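Local coordinates for protein cytochrome c (Hydrogenophilus thermoluteolus, PDB 2D0S) that probably carries electrons as a small c-type cytochrome with a covalently attached heme, at residues H14-K19 with S24-A29. Sequence-based numbering, arbitrary orientation.
Sequences HAIDKK and SYKDVA. With HEC (heme c), chain B.
The ring of Y25 lies against H14, the histidine whose NE2 binds the heme iron at 2.0 Å. The two planes are tilted by only 20° but slid so far that the rings barely overlap; instead the CB of H14 sits over the phenol face, 3.4 Å from CZ of Y25, a CH-pi contact. With CG anti to its carbonyl carbon (chi1 -75°), Y25 sets its broad ring against CB of H14, while the edge nears the heme. An alanine in place of Y25 would probably leave CB of H14, and the part of the imidazole face next to CE2, without their aromatic neighbour, although ND1 of H14 would keep its bond to P23 O.

Beyond the rings the backbones join: A15 O accepts from Y25 N (3.0 Å), and I16 O from K26 N (3.1 Å). These amides belong to the first turn of a helix, where N-H groups lack intrahelical acceptors. S24 suits the N-cap because its short side chain lets the hydroxyl accept from the amide of D27, three residues on, OG to N 3.0 Å. The loop that follows the CXXCH motif is thus tied to helix 25-31, and helix 65-75 packs on I16 through W74 and on Y25 through V75.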
loop_
_atom_site.group_PDB
_atom_site.type_symbol
_atom_site.label_atom_id
_atom_site.label_comp_id
_atom_site.label_asym_id
_atom_site.label_seq_id
_atom_site.Cartn_x
_atom_site.Cartn_y
_atom_site.Cartn_z
ATOM N N HIS A 14 3.881 5.879 -4.543
ATOM C CA HIS A 14 3.207 6.303 -3.324
ATOM C C HIS A 14 4.208 7.121 -2.519
ATOM O O HIS A 14 5.361 6.720 -2.382
ATOM C CB HIS A 14 2.805 5.095 -2.419
ATOM C CG HIS A 14 1.738 4.213 -2.982
ATOM N ND1 HIS A 14 0.396 4.526 -2.898
ATOM C CD2 HIS A 14 1.797 2.953 -3.484
ATOM C CE1 HIS A 14 -0.321 3.532 -3.397
ATOM N NE2 HIS A 14 0.504 2.572 -3.787
ATOM N N ALA A 15 3.721 8.149 -1.846
ATOM C CA ALA A 15 4.511 8.881 -0.885
ATOM C C ALA A 15 3.726 8.984 0.406
ATOM O O ALA A 15 2.527 8.813 0.420
ATOM C CB ALA A 15 4.847 10.302 -1.428
ATOM N N ILE A 16 4.409 9.308 1.485
ATOM C CA ILE A 16 3.765 9.474 2.783
ATOM C C ILE A 16 2.687 10.582 2.744
ATOM O O ILE A 16 1.552 10.345 3.130
ATOM C CB ILE A 16 4.816 9.675 3.905
ATOM C CG1 ILE A 16 5.719 8.427 3.991
ATOM C CG2 ILE A 16 4.148 9.988 5.281
ATOM C CD1 ILE A 16 6.639 8.434 5.161
ATOM N N ASP A 17 3.111 11.792 2.405
ATOM C CA ASP A 17 2.263 12.982 2.440
ATOM C C ASP A 17 1.713 13.648 1.165
ATOM O O ASP A 17 1.040 14.660 1.250
ATOM C CB ASP A 17 3.141 13.983 3.226
ATOM C CG ASP A 17 4.672 13.637 3.142
ATOM O OD1 ASP A 17 5.263 13.290 4.224
ATOM O OD2 ASP A 17 5.254 13.605 1.988
ATOM N N LYS A 18 1.949 13.042 0.001
ATOM C CA LYS A 18 1.403 13.601 -1.246
ATOM C C LYS A 18 1.049 12.506 -2.234
ATOM O O LYS A 18 1.464 11.340 -2.066
ATOM C CB LYS A 18 2.264 14.663 -1.919
ATOM C CG LYS A 18 3.709 14.348 -1.951
ATOM C CD LYS A 18 4.509 15.525 -1.394
ATOM C CE LYS A 18 4.671 16.603 -2.448
ATOM N NZ LYS A 18 4.988 15.997 -3.801
ATOM N N LYS A 19 0.195 12.857 -3.207
ATOM C CA LYS A 19 -0.227 11.893 -4.216
ATOM C C LYS A 19 0.680 11.871 -5.448
ATOM O O LYS A 19 1.212 12.870 -5.861
ATOM C CB LYS A 19 -1.722 12.024 -4.599
ATOM C CG LYS A 19 -2.226 13.419 -4.618
ATOM C CD LYS A 19 -2.975 13.770 -5.936
ATOM C CE LYS A 19 -2.739 15.272 -6.303
ATOM N NZ LYS A 19 -3.924 15.942 -6.929
ATOM N N SER A 24 -1.634 8.710 -1.293
ATOM C CA SER A 24 -0.647 8.926 -0.257
ATOM C C SER A 24 -0.952 7.870 0.801
ATOM O O SER A 24 -2.103 7.438 0.949
ATOM C CB SER A 24 -0.792 10.352 0.322
ATOM O OG SER A 24 -1.774 10.437 1.328
ATOM N N TYR A 25 0.075 7.503 1.564
ATOM C CA TYR A 25 -0.065 6.548 2.643
ATOM C C TYR A 25 -0.880 7.164 3.771
ATOM O O TYR A 25 -1.570 6.471 4.454
ATOM C CB TYR A 25 1.301 6.118 3.160
ATOM C CG TYR A 25 1.999 5.154 2.232
ATOM C CD1 TYR A 25 3.365 5.220 2.051
ATOM C CD2 TYR A 25 1.273 4.227 1.481
ATOM C CE1 TYR A 25 4.004 4.383 1.184
ATOM C CE2 TYR A 25 1.916 3.315 0.665
ATOM C CZ TYR A 25 3.288 3.411 0.531
ATOM O OH TYR A 25 3.968 2.580 -0.300
ATOM N N LYS A 26 -0.819 8.479 3.927
ATOM C CA LYS A 26 -1.623 9.159 4.953
ATOM C C LYS A 26 -3.132 9.085 4.638
ATOM O O LYS A 26 -3.934 8.909 5.532
ATOM C CB LYS A 26 -1.181 10.625 5.120
ATOM C CG LYS A 26 -0.001 10.859 6.063
ATOM C CD LYS A 26 0.183 12.388 6.286
ATOM C CE LYS A 26 1.106 12.719 7.475
ATOM N NZ LYS A 26 0.483 12.416 8.813
ATOM N N ASP A 27 -3.472 9.111 3.344
ATOM C CA ASP A 27 -4.888 8.950 2.908
ATOM C C ASP A 27 -5.345 7.493 3.081
ATOM O O ASP A 27 -6.517 7.230 3.428
ATOM C CB ASP A 27 -5.053 9.333 1.420
ATOM C CG ASP A 27 -5.451 10.805 1.211
ATOM O OD1 ASP A 27 -5.709 11.164 0.035
ATOM O OD2 ASP A 27 -5.472 11.606 2.189
ATOM N N VAL A 28 -4.400 6.564 2.894
ATOM C CA VAL A 28 -4.715 5.142 3.082
ATOM C C VAL A 28 -4.997 4.939 4.569
ATOM O O VAL A 28 -6.032 4.402 4.911
ATOM C CB VAL A 28 -3.607 4.167 2.580
ATOM C CG1 VAL A 28 -3.905 2.666 3.086
ATOM C CG2 VAL A 28 -3.512 4.202 1.014
ATOM N N ALA A 29 -4.110 5.437 5.442
ATOM C CA ALA A 29 -4.333 5.364 6.896
ATOM C C ALA A 29 -5.673 6.024 7.338
ATOM O O ALA A 29 -6.285 5.594 8.308
ATOM C CB ALA A 29 -3.181 6.000 7.623
HETATM FE FE HEC B . 0.006 0.728 -4.416
HETATM C CHA HEC B . -3.334 1.453 -4.081
HETATM C CHB HEC B . 0.220 -0.143 -1.161
HETATM C CHC HEC B . 3.145 -0.485 -5.009
HETATM C CHD HEC B . -0.035 2.151 -7.580
HETATM N NA HEC B . -1.263 0.683 -2.933
HETATM C C1A HEC B . -2.626 1.027 -2.977
HETATM C C2A HEC B . -3.193 0.830 -1.663
HETATM C C3A HEC B . -2.207 0.431 -0.831
HETATM C C4A HEC B . -0.982 0.308 -1.621
HETATM C CMA HEC B . -2.337 0.086 0.686
HETATM C CAA HEC B . -4.678 1.116 -1.288
HETATM C CBA HEC B . -5.482 -0.121 -1.687
HETATM C CGA HEC B . -6.962 0.142 -1.670
HETATM O O1A HEC B . -7.407 1.143 -1.067
HETATM O O2A HEC B . -7.700 -0.685 -2.235
HETATM N NB HEC B . 1.418 -0.166 -3.321
HETATM C C1B HEC B . 1.299 -0.454 -1.977
HETATM C C2B HEC B . 2.452 -1.216 -1.580
HETATM C C3B HEC B . 3.282 -1.292 -2.637
HETATM C C4B HEC B . 2.611 -0.671 -3.760
HETATM C CMB HEC B . 2.705 -1.645 -0.119
HETATM C CAB HEC B . 4.717 -1.917 -2.718
HETATM C CBB HEC B . 4.724 -3.396 -2.266
HETATM N NC HEC B . 1.283 0.839 -5.963
HETATM C C1C HEC B . 2.562 0.270 -6.002
HETATM C C2C HEC B . 3.210 0.652 -7.235
HETATM C C3C HEC B . 2.246 1.214 -8.028
HETATM C C4C HEC B . 1.090 1.450 -7.184
HETATM C CMC HEC B . 4.528 -0.014 -7.687
HETATM C CAC HEC B . 2.333 1.854 -9.467
HETATM C CBC HEC B . 3.288 1.221 -10.488
HETATM N ND HEC B . -1.504 1.646 -5.691
HETATM C C1D HEC B . -1.269 2.111 -6.972
HETATM C C2D HEC B . -2.500 2.639 -7.511
HETATM C C3D HEC B . -3.507 2.450 -6.403
HETATM C C4D HEC B . -2.799 1.832 -5.309
HETATM C CMD HEC B . -2.703 3.241 -8.911
HETATM C CAD HEC B . -4.998 2.749 -6.429
HETATM C CBD HEC B . -5.694 1.447 -6.774
HETATM C CGD HEC B . -7.189 1.724 -6.782
HETATM O O1D HEC B . -7.553 2.830 -7.242
HETATM O O2D HEC B . -8.000 0.845 -6.328
HETATM O O HOH W 1 -1.890 13.246 1.613
#